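Local coordinates for protein ATP-dependent DNA helicase PIF1 (Candida albicans, PDB 7OTJ) that couples ATP hydrolysis to 5'-3' translocation and DNA unwinding, and probably resolves G-quadruplexes to help maintain the nuclear and mitochondrial genomes, at residues P284-I298 with S438-L450. Numbering follows the deposited sequence.
Sequences PQVLNLKVGAQVMCI and SRIQFPLILAWSL
Strands 294-297 and 444-446 pair antiparallel inside the curled sheet of the SH3-like 2B domain of this Pif1-family helicase, while strand 286-289 crosses over the same partner at 63° and closes a small hydrophobic core. Met296 and Ile445 form the hydrogen-bonded pair: Met296 N reaches Ile445 O at 2.9 Å, and the return bond from Ile445 N is weak. Ile298 N extends the pairing to Pro443 O, the carbonyl of a residue that centres an inverse gamma turn.

Leucines carry much of the apolar packing between them. Leu287 CD2 meets the CB atoms of Phe442 and Leu444, and Leu289 CD2 lies against Leu446 CD2 at 3.7 Å, the two side chains running past each other in opposite directions. Ala293 CB also reaches that Leu446 methyl. Beyond the Met296-Ile445 pair, Ala447 N bonds to Gln294 O from above the carbonyl plane, and Gln294 CB rests over one face of the Trp448 five-membered ring, a CH-pi contact 3.5 Å from its centroid.

Polar groups fasten the far end, where a salt bridge to Asp265 and a bond to the Ala283 carbonyl hold the Arg439 guanidinium, one face of which lies against Gln285 CA. A bend at chi2 (67°) turns the amide of Gln441 so that NE2, also bonded to Tyr261 O, donates to Pro284 O at 2.8 Å, nearly straight at 174°.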
loop_
_atom_site.group_PDB
_atom_site.type_symbol
_atom_site.label_atom_id
_atom_site.label_comp_id
_atom_site.label_asym_id
_atom_site.label_seq_id
_atom_site.Cartn_x
_atom_site.Cartn_y
_atom_site.Cartn_z
ATOM N N PRO A 284 7.872 7.479 12.978
ATOM C CA PRO A 284 8.211 8.903 12.972
ATOM C C PRO A 284 9.251 9.259 14.021
ATOM O O PRO A 284 9.301 8.689 15.112
ATOM C CB PRO A 284 6.871 9.579 13.282
ATOM C CG PRO A 284 6.156 8.578 14.120
ATOM C CD PRO A 284 6.539 7.231 13.555
ATOM N N GLN A 285 10.084 10.239 13.670
ATOM C CA GLN A 285 11.062 10.739 14.626
ATOM C C GLN A 285 10.376 11.408 15.815
ATOM O O GLN A 285 10.796 11.228 16.966
ATOM C CB GLN A 285 12.027 11.703 13.941
ATOM C CG GLN A 285 13.218 12.063 14.804
ATOM C CD GLN A 285 13.998 13.223 14.242
ATOM O OE1 GLN A 285 13.459 14.044 13.499
ATOM N NE2 GLN A 285 15.277 13.300 14.586
ATOM N N VAL A 286 9.336 12.201 15.557
ATOM C CA VAL A 286 8.529 12.822 16.604
ATOM C C VAL A 286 7.083 12.364 16.429
ATOM O O VAL A 286 6.454 12.651 15.403
ATOM C CB VAL A 286 8.629 14.356 16.573
ATOM C CG1 VAL A 286 7.796 14.974 17.691
ATOM C CG2 VAL A 286 10.086 14.795 16.678
ATOM N N LEU A 287 6.559 11.655 17.432
ATOM C CA LEU A 287 5.188 11.147 17.438
ATOM C C LEU A 287 4.374 11.980 18.423
ATOM O O LEU A 287 4.554 11.856 19.640
ATOM C CB LEU A 287 5.151 9.664 17.809
ATOM C CG LEU A 287 3.778 9.000 17.934
ATOM C CD1 LEU A 287 2.999 9.122 16.639
ATOM C CD2 LEU A 287 3.912 7.541 18.334
ATOM N N ASN A 288 3.494 12.836 17.901
ATOM C CA ASN A 288 2.653 13.698 18.728
ATOM C C ASN A 288 1.269 13.078 18.863
ATOM O O ASN A 288 0.610 12.802 17.856
ATOM C CB ASN A 288 2.551 15.100 18.129
ATOM C CG ASN A 288 3.896 15.797 18.042
ATOM O OD1 ASN A 288 4.445 16.240 19.053
ATOM N ND2 ASN A 288 4.423 15.917 16.830
ATOM N N LEU A 289 0.823 12.877 20.102
ATOM C CA LEU A 289 -0.445 12.209 20.365
ATOM C C LEU A 289 -1.231 12.965 21.425
ATOM O O LEU A 289 -0.672 13.354 22.455
ATOM C CB LEU A 289 -0.220 10.760 20.818
ATOM C CG LEU A 289 0.418 9.787 19.823
ATOM C CD1 LEU A 289 0.561 8.410 20.450
ATOM C CD2 LEU A 289 -0.395 9.712 18.545
ATOM N N LYS A 290 -2.518 13.184 21.167
ATOM C CA LYS A 290 -3.459 13.621 22.188
ATOM C C LYS A 290 -4.436 12.490 22.483
ATOM O O LYS A 290 -4.356 11.400 21.913
ATOM C CB LYS A 290 -4.214 14.878 21.745
ATOM C CG LYS A 290 -3.393 16.145 21.767
ATOM C CD LYS A 290 -4.174 17.328 21.231
ATOM C CE LYS A 290 -3.328 18.591 21.235
ATOM N NZ LYS A 290 -4.040 19.748 20.633
ATOM N N VAL A 291 -5.386 12.762 23.366
ATOM C CA VAL A 291 -6.445 11.799 23.638
ATOM C C VAL A 291 -7.484 11.889 22.530
ATOM O O VAL A 291 -7.978 12.977 22.209
ATOM C CB VAL A 291 -7.063 12.046 25.020
ATOM C CG1 VAL A 291 -8.127 11.002 25.303
ATOM C CG2 VAL A 291 -5.972 12.017 26.086
ATOM N N GLY A 292 -7.798 10.746 21.922
ATOM C CA GLY A 292 -8.743 10.691 20.827
ATOM C C GLY A 292 -8.148 10.889 19.450
ATOM O O GLY A 292 -8.892 10.839 18.462
ATOM N N ALA A 293 -6.839 11.115 19.353
ATOM C CA ALA A 293 -6.202 11.326 18.060
ATOM C C ALA A 293 -6.286 10.064 17.210
ATOM O O ALA A 293 -6.027 8.957 17.691
ATOM C CB ALA A 293 -4.744 11.739 18.254
ATOM N N GLN A 294 -6.681 10.233 15.951
ATOM C CA GLN A 294 -6.685 9.120 15.012
ATOM C C GLN A 294 -5.266 8.606 14.784
ATOM O O GLN A 294 -4.333 9.385 14.581
ATOM C CB GLN A 294 -7.309 9.568 13.691
ATOM C CG GLN A 294 -7.896 8.451 12.861
ATOM C CD GLN A 294 -9.191 7.919 13.439
ATOM O OE1 GLN A 294 -9.738 8.472 14.397
ATOM N NE2 GLN A 294 -9.692 6.840 12.856
ATOM N N VAL A 295 -5.107 7.279 14.771
ATOM C CA VAL A 295 -3.793 6.660 14.617
ATOM C C VAL A 295 -3.913 5.411 13.759
ATOM O O VAL A 295 -4.990 4.837 13.593
ATOM C CB VAL A 295 -3.129 6.271 15.956
ATOM C CG1 VAL A 295 -2.710 7.501 16.748
ATOM C CG2 VAL A 295 -4.054 5.379 16.754
ATOM N N MET A 296 -2.771 4.987 13.227
ATOM C CA MET A 296 -2.676 3.773 12.430
ATOM C C MET A 296 -1.489 2.954 12.907
ATOM O O MET A 296 -0.376 3.474 13.016
ATOM C CB MET A 296 -2.527 4.096 10.942
ATOM C CG MET A 296 -1.962 2.952 10.122
ATOM S SD MET A 296 -1.918 3.299 8.354
ATOM C CE MET A 296 -0.372 2.530 7.896
ATOM N N CYS A 297 -1.732 1.678 13.186
ATOM C CA CYS A 297 -0.653 0.769 13.537
ATOM C C CYS A 297 0.229 0.508 12.320
ATOM O O CYS A 297 -0.264 0.340 11.203
ATOM C CB CYS A 297 -1.231 -0.541 14.066
ATOM S SG CYS A 297 0.001 -1.753 14.539
ATOM N N ILE A 298 1.543 0.474 12.530
ATOM C CA ILE A 298 2.458 0.290 11.409
ATOM C C ILE A 298 3.329 -0.956 11.577
ATOM O O ILE A 298 4.371 -1.070 10.938
ATOM C CB ILE A 298 3.324 1.545 11.188
ATOM C CG1 ILE A 298 4.225 1.792 12.400
ATOM C CG2 ILE A 298 2.452 2.754 10.905
ATOM C CD1 ILE A 298 5.166 2.964 12.239
ATOM N N SER A 438 19.407 2.159 13.905
ATOM C CA SER A 438 18.303 1.733 14.755
ATOM C C SER A 438 17.429 2.923 15.136
ATOM O O SER A 438 17.937 3.987 15.508
ATOM C CB SER A 438 18.828 1.046 16.017
ATOM O OG SER A 438 17.763 0.620 16.846
ATOM N N ARG A 439 16.112 2.724 15.083
ATOM C CA ARG A 439 15.155 3.699 15.590
ATOM C C ARG A 439 14.133 2.980 16.453
ATOM O O ARG A 439 13.511 2.010 16.008
ATOM C CB ARG A 439 14.428 4.459 14.472
ATOM C CG ARG A 439 13.197 5.212 14.991
ATOM C CD ARG A 439 12.600 6.157 13.967
ATOM N NE ARG A 439 13.457 7.310 13.731
ATOM C CZ ARG A 439 13.277 8.190 12.755
ATOM N NH1 ARG A 439 12.253 8.094 11.919
ATOM N NH2 ARG A 439 14.154 9.180 12.607
ATOM N N ILE A 440 13.951 3.468 17.675
ATOM C CA ILE A 440 12.984 2.914 18.611
ATOM C C ILE A 440 11.874 3.939 18.767
ATOM O O ILE A 440 12.129 5.099 19.118
ATOM C CB ILE A 440 13.630 2.568 19.961
ATOM C CG1 ILE A 440 14.735 1.524 19.759
ATOM C CG2 ILE A 440 12.579 2.063 20.940
ATOM C CD1 ILE A 440 15.468 1.140 21.026
ATOM N N GLN A 441 10.647 3.516 18.480
ATOM C CA GLN A 441 9.483 4.386 18.523
ATOM C C GLN A 441 8.253 3.506 18.664
ATOM O O GLN A 441 8.273 2.325 18.312
ATOM C CB GLN A 441 9.396 5.253 17.260
ATOM C CG GLN A 441 8.206 6.207 17.200
ATOM C CD GLN A 441 8.286 7.308 18.237
ATOM O OE1 GLN A 441 7.962 7.103 19.409
ATOM N NE2 GLN A 441 8.724 8.487 17.810
ATOM N N PHE A 442 7.186 4.088 19.190
ATOM C CA PHE A 442 5.906 3.404 19.171
ATOM C C PHE A 442 5.440 3.238 17.728
ATOM O O PHE A 442 5.597 4.155 16.914
ATOM C CB PHE A 442 4.869 4.181 19.979
ATOM C CG PHE A 442 5.226 4.327 21.427
ATOM C CD1 PHE A 442 4.840 3.369 22.348
ATOM C CD2 PHE A 442 5.968 5.410 21.865
ATOM C CE1 PHE A 442 5.176 3.493 23.677
ATOM C CE2 PHE A 442 6.308 5.540 23.194
ATOM C CZ PHE A 442 5.910 4.582 24.103
ATOM N N PRO A 443 4.879 2.086 17.375
ATOM C CA PRO A 443 4.476 1.841 15.979
ATOM C C PRO A 443 3.154 2.512 15.622
ATOM O O PRO A 443 2.171 1.859 15.260
ATOM C CB PRO A 443 4.389 0.311 15.933
ATOM C CG PRO A 443 3.962 -0.056 17.310
ATOM C CD PRO A 443 4.669 0.905 18.228
ATOM N N LEU A 444 3.133 3.843 15.686
ATOM C CA LEU A 444 1.912 4.596 15.443
ATOM C C LEU A 444 2.223 5.854 14.648
ATOM O O LEU A 444 3.288 6.454 14.806
ATOM C CB LEU A 444 1.219 4.985 16.760
ATOM C CG LEU A 444 0.766 3.869 17.704
ATOM C CD1 LEU A 444 0.298 4.451 19.029
ATOM C CD2 LEU A 444 -0.331 3.034 17.066
ATOM N N ILE A 445 1.291 6.222 13.772
ATOM C CA ILE A 445 1.288 7.501 13.076
ATOM C C ILE A 445 -0.122 8.067 13.166
ATOM O O ILE A 445 -1.104 7.320 13.174
ATOM C CB ILE A 445 1.736 7.378 11.603
ATOM C CG1 ILE A 445 0.855 6.377 10.863
ATOM C CG2 ILE A 445 3.210 6.994 11.513
ATOM C CD1 ILE A 445 1.120 6.335 9.391
ATOM N N LEU A 446 -0.220 9.395 13.261
ATOM C CA LEU A 446 -1.532 10.037 13.251
ATOM C C LEU A 446 -2.200 9.737 11.918
ATOM O O LEU A 446 -1.717 10.182 10.870
ATOM C CB LEU A 446 -1.423 11.550 13.457
ATOM C CG LEU A 446 -0.973 12.094 14.814
ATOM C CD1 LEU A 446 -0.753 13.598 14.734
ATOM C CD2 LEU A 446 -1.991 11.761 15.885
ATOM N N ALA A 447 -3.287 8.955 11.933
ATOM C CA ALA A 447 -3.766 8.431 10.662
ATOM C C ALA A 447 -4.613 9.452 9.908
ATOM O O ALA A 447 -4.202 9.932 8.856
ATOM C CB ALA A 447 -4.561 7.145 10.902
ATOM N N TRP A 448 -5.748 9.863 10.477
ATOM C CA TRP A 448 -6.549 10.988 9.991
ATOM C C TRP A 448 -6.513 11.193 8.474
ATOM O O TRP A 448 -7.513 10.990 7.778
ATOM C CB TRP A 448 -6.124 12.267 10.704
ATOM C CG TRP A 448 -6.985 12.620 11.882
ATOM C CD1 TRP A 448 -8.338 12.502 11.969
ATOM C CD2 TRP A 448 -6.545 13.134 13.144
ATOM N NE1 TRP A 448 -8.774 12.920 13.204
ATOM C CE2 TRP A 448 -7.691 13.313 13.944
ATOM C CE3 TRP A 448 -5.294 13.466 13.673
ATOM C CZ2 TRP A 448 -7.623 13.805 15.246
ATOM C CZ3 TRP A 448 -5.230 13.957 14.966
ATOM C CH2 TRP A 448 -6.385 14.121 15.736
ATOM N N SER A 449 -5.350 11.582 7.954
ATOM C CA SER A 449 -5.149 11.915 6.549
ATOM C C SER A 449 -4.230 10.892 5.878
ATOM O O SER A 449 -3.504 10.140 6.528
ATOM C CB SER A 449 -4.567 13.330 6.423
ATOM O OG SER A 449 -4.341 13.679 5.072
ATOM N N LEU A 450 -4.216 10.898 4.550
ATOM C CA LEU A 450 -3.477 9.866 3.835
ATOM C C LEU A 450 -3.249 10.321 2.404
ATOM O O LEU A 450 -4.109 10.986 1.819
ATOM C CB LEU A 450 -4.238 8.532 3.859
ATOM C CG LEU A 450 -3.594 7.316 3.199
ATOM C CD1 LEU A 450 -2.382 6.850 3.997
ATOM C CD2 LEU A 450 -4.614 6.197 3.052
#